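Local coordinates for protein major extracellular endoglucanase (Xanthomonas campestris pv. campestris, PDB 4TUF) that hydrolyses internal beta-1,4-glucosidic linkages of cellulose, lichenin and cereal beta-D-glucans, here as its family 5 glycoside hydrolase catalytic domain, at residues 2-5 with 6-10. Residues are numbered along the deposited sequence; the frame is centred on the assembly and turned at random.
Sequences SINN and SRQIV
N4 and Q8 face each other across a tight hairpin, and the N4 side chain makes three of the hairpin's hydrogen bonds. With chi1 at 62°, its CG lies between its own backbone N and carbonyl carbon, which turns the amide over the loop. N4 OD1 takes two backbone N-H groups, from S6 N at 2.9 Å and from Q8 N at 2.9 Å. The two donors come from opposite faces of the amide plane, each well out of it and off the lone pairs. The other end of the amide is tied as well. N4 ND2 gives a fairly straight bond to Q8 OE1 at 3.0 Å, on a lone pair of that oxygen. The two amide planes are 44° apart. Three bonds thus fix the rotation of the N4 amide. V10 CG1 packs beside it, 3.5 Å from N4 ND2.

The backbone adds its own bonds. R7 N bonds to N4 O, closing a type I turn from N4 to R7, and N4 N bonds to Q8 O. Further along, S2 and V10 form an antiparallel hydrogen-bonded pair, with V10 N to S2 O at 3.0 Å. I3 and I9 are the non-hydrogen-bonded pair. Their side chains lie side by side, I3 CD1 meeting I9 CG1 at 3.9 Å, and both also rest on L192 of strand 192-195. On the other face, the S2 side chain lies next to V10 and touches a bound dihydrogenphosphate ion, whose pocket N229 and R230 complete.

The arrangement is an N-terminal 3:5 beta hairpin, type I turn plus G1 bulge with R7 in the left-handed region, and has an Asx turn at N4. Through strand 9-10 it joins strand 16-23 of the TIM barrel of this catalytic domain, away from the predicted catalytic glutamates.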
ATOM      1  N   SER A   2      -7.335 -14.551  -6.939  1.00 45.67           N
ATOM      2  CA  SER A   2      -8.764 -14.302  -6.789  1.00 47.83           C
ATOM      3  C   SER A   2      -9.181 -14.246  -5.331  1.00 49.47           C
ATOM      4  O   SER A   2      -8.395 -14.554  -4.435  1.00 49.59           O
ATOM      5  CB  SER A   2      -9.575 -15.379  -7.516  1.00 48.09           C
ATOM      6  OG  SER A   2      -9.167 -16.675  -7.117  1.00 50.01           O
ATOM      7  N   ILE A   3     -10.428 -13.843  -5.102  1.00 48.32           N
ATOM      8  CA  ILE A   3     -10.998 -13.826  -3.761  1.00 44.77           C
ATOM      9  C   ILE A   3     -12.100 -14.879  -3.642  1.00 44.86           C
ATOM     10  O   ILE A   3     -13.110 -14.796  -4.337  1.00 51.06           O
ATOM     11  CB  ILE A   3     -11.579 -12.440  -3.410  1.00 42.99           C
ATOM     12  CG1 ILE A   3     -10.593 -11.326  -3.769  1.00 38.28           C
ATOM     13  CG2 ILE A   3     -11.949 -12.377  -1.937  1.00 44.33           C
ATOM     14  CD1 ILE A   3      -9.258 -11.428  -3.056  1.00 29.77           C
ATOM     15  N   ASN A   4     -11.914 -15.869  -2.774  1.00 43.84           N
ATOM     16  CA  ASN A   4     -12.947 -16.884  -2.591  1.00 49.35           C
ATOM     17  C   ASN A   4     -14.070 -16.386  -1.683  1.00 57.55           C
ATOM     18  O   ASN A   4     -13.993 -15.286  -1.140  1.00 58.84           O
ATOM     19  CB  ASN A   4     -12.348 -18.188  -2.046  1.00 46.90           C
ATOM     20  CG  ASN A   4     -11.705 -18.029  -0.676  1.00 54.36           C
ATOM     21  OD1 ASN A   4     -12.028 -17.114   0.086  1.00 54.73           O
ATOM     22  ND2 ASN A   4     -10.789 -18.943  -0.352  1.00 53.00           N
ATOM     23  N   ASN A   5     -15.106 -17.204  -1.514  1.00 65.39           N
ATOM     24  CA  ASN A   5     -16.278 -16.827  -0.724  1.00 71.71           C
ATOM     25  C   ASN A   5     -15.984 -16.601   0.760  1.00 69.68           C
ATOM     26  O   ASN A   5     -16.856 -16.173   1.515  1.00 75.00           O
ATOM     27  CB  ASN A   5     -17.370 -17.892  -0.864  1.00 81.30           C
ATOM     28  CG  ASN A   5     -18.046 -17.860  -2.221  1.00 89.20           C
ATOM     29  OD1 ASN A   5     -18.050 -18.852  -2.949  1.00 97.69           O
ATOM     30  ND2 ASN A   5     -18.627 -16.715  -2.567  1.00 86.72           N
ATOM     31  N   SER A   6     -14.758 -16.890   1.175  1.00 63.90           N
ATOM     32  CA  SER A   6     -14.372 -16.709   2.565  1.00 60.74           C
ATOM     33  C   SER A   6     -13.490 -15.476   2.709  1.00 61.04           C
ATOM     34  O   SER A   6     -12.820 -15.297   3.728  1.00 66.52           O
ATOM     35  CB  SER A   6     -13.650 -17.950   3.080  1.00 58.85           C
ATOM     36  OG  SER A   6     -14.347 -19.121   2.697  1.00 67.38           O
ATOM     37  N   ARG A   7     -13.497 -14.637   1.675  1.00 49.62           N
ATOM     38  CA  ARG A   7     -12.724 -13.400   1.658  1.00 46.75           C
ATOM     39  C   ARG A   7     -11.235 -13.676   1.821  1.00 45.12           C
ATOM     40  O   ARG A   7     -10.519 -12.921   2.477  1.00 42.27           O
ATOM     41  CB  ARG A   7     -13.216 -12.450   2.750  1.00 46.99           C
ATOM     42  CG  ARG A   7     -14.712 -12.216   2.707  1.00 45.86           C
ATOM     43  CD  ARG A   7     -15.216 -11.597   3.996  1.00 49.39           C
ATOM     44  NE  ARG A   7     -14.916 -12.436   5.153  1.00 57.52           N
ATOM     45  CZ  ARG A   7     -15.653 -13.474   5.532  1.00 58.84           C
ATOM     46  NH1 ARG A   7     -16.739 -13.808   4.846  1.00 57.80           N
ATOM     47  NH2 ARG A   7     -15.302 -14.179   6.599  1.00 58.10           N
ATOM     48  N   GLN A   8     -10.784 -14.772   1.219  1.00 49.22           N
ATOM     49  CA  GLN A   8      -9.374 -15.145   1.215  1.00 49.08           C
ATOM     50  C   GLN A   8      -8.775 -14.976  -0.176  1.00 48.63           C
ATOM     51  O   GLN A   8      -9.457 -15.181  -1.180  1.00 54.17           O
ATOM     52  CB  GLN A   8      -9.191 -16.592   1.669  1.00 50.79           C
ATOM     53  CG  GLN A   8      -9.493 -16.856   3.124  1.00 53.04           C
ATOM     54  CD  GLN A   8      -9.610 -18.341   3.412  1.00 57.59           C
ATOM     55  OE1 GLN A   8     -10.019 -19.117   2.551  1.00 53.79           O
ATOM     56  NE2 GLN A   8      -9.246 -18.743   4.624  1.00 62.61           N
ATOM     57  N   ILE A   9      -7.500 -14.609  -0.226  1.00 45.47           N
ATOM     58  CA  ILE A   9      -6.766 -14.541  -1.484  1.00 42.20           C
ATOM     59  C   ILE A   9      -6.222 -15.910  -1.842  1.00 50.30           C
ATOM     60  O   ILE A   9      -5.469 -16.496  -1.063  1.00 57.98           O
ATOM     61  CB  ILE A   9      -5.589 -13.561  -1.408  1.00 37.21           C
ATOM     62  CG1 ILE A   9      -6.066 -12.189  -0.942  1.00 34.93           C
ATOM     63  CG2 ILE A   9      -4.890 -13.465  -2.754  1.00 35.23           C
ATOM     64  CD1 ILE A   9      -4.947 -11.291  -0.503  1.00 32.30           C
ATOM     65  N   VAL A  10      -6.595 -16.426  -3.008  1.00 48.28           N
ATOM     66  CA  VAL A  10      -6.035 -17.695  -3.468  1.00 46.48           C
ATOM     67  C   VAL A  10      -5.236 -17.463  -4.749  1.00 46.72           C
ATOM     68  O   VAL A  10      -5.482 -16.498  -5.472  1.00 48.21           O
ATOM     69  CB  VAL A  10      -7.134 -18.763  -3.690  1.00 41.50           C
ATOM     70  CG1 VAL A  10      -8.195 -18.645  -2.615  1.00 38.85           C
ATOM     71  CG2 VAL A  10      -7.766 -18.623  -5.050  1.00 43.25           C
TER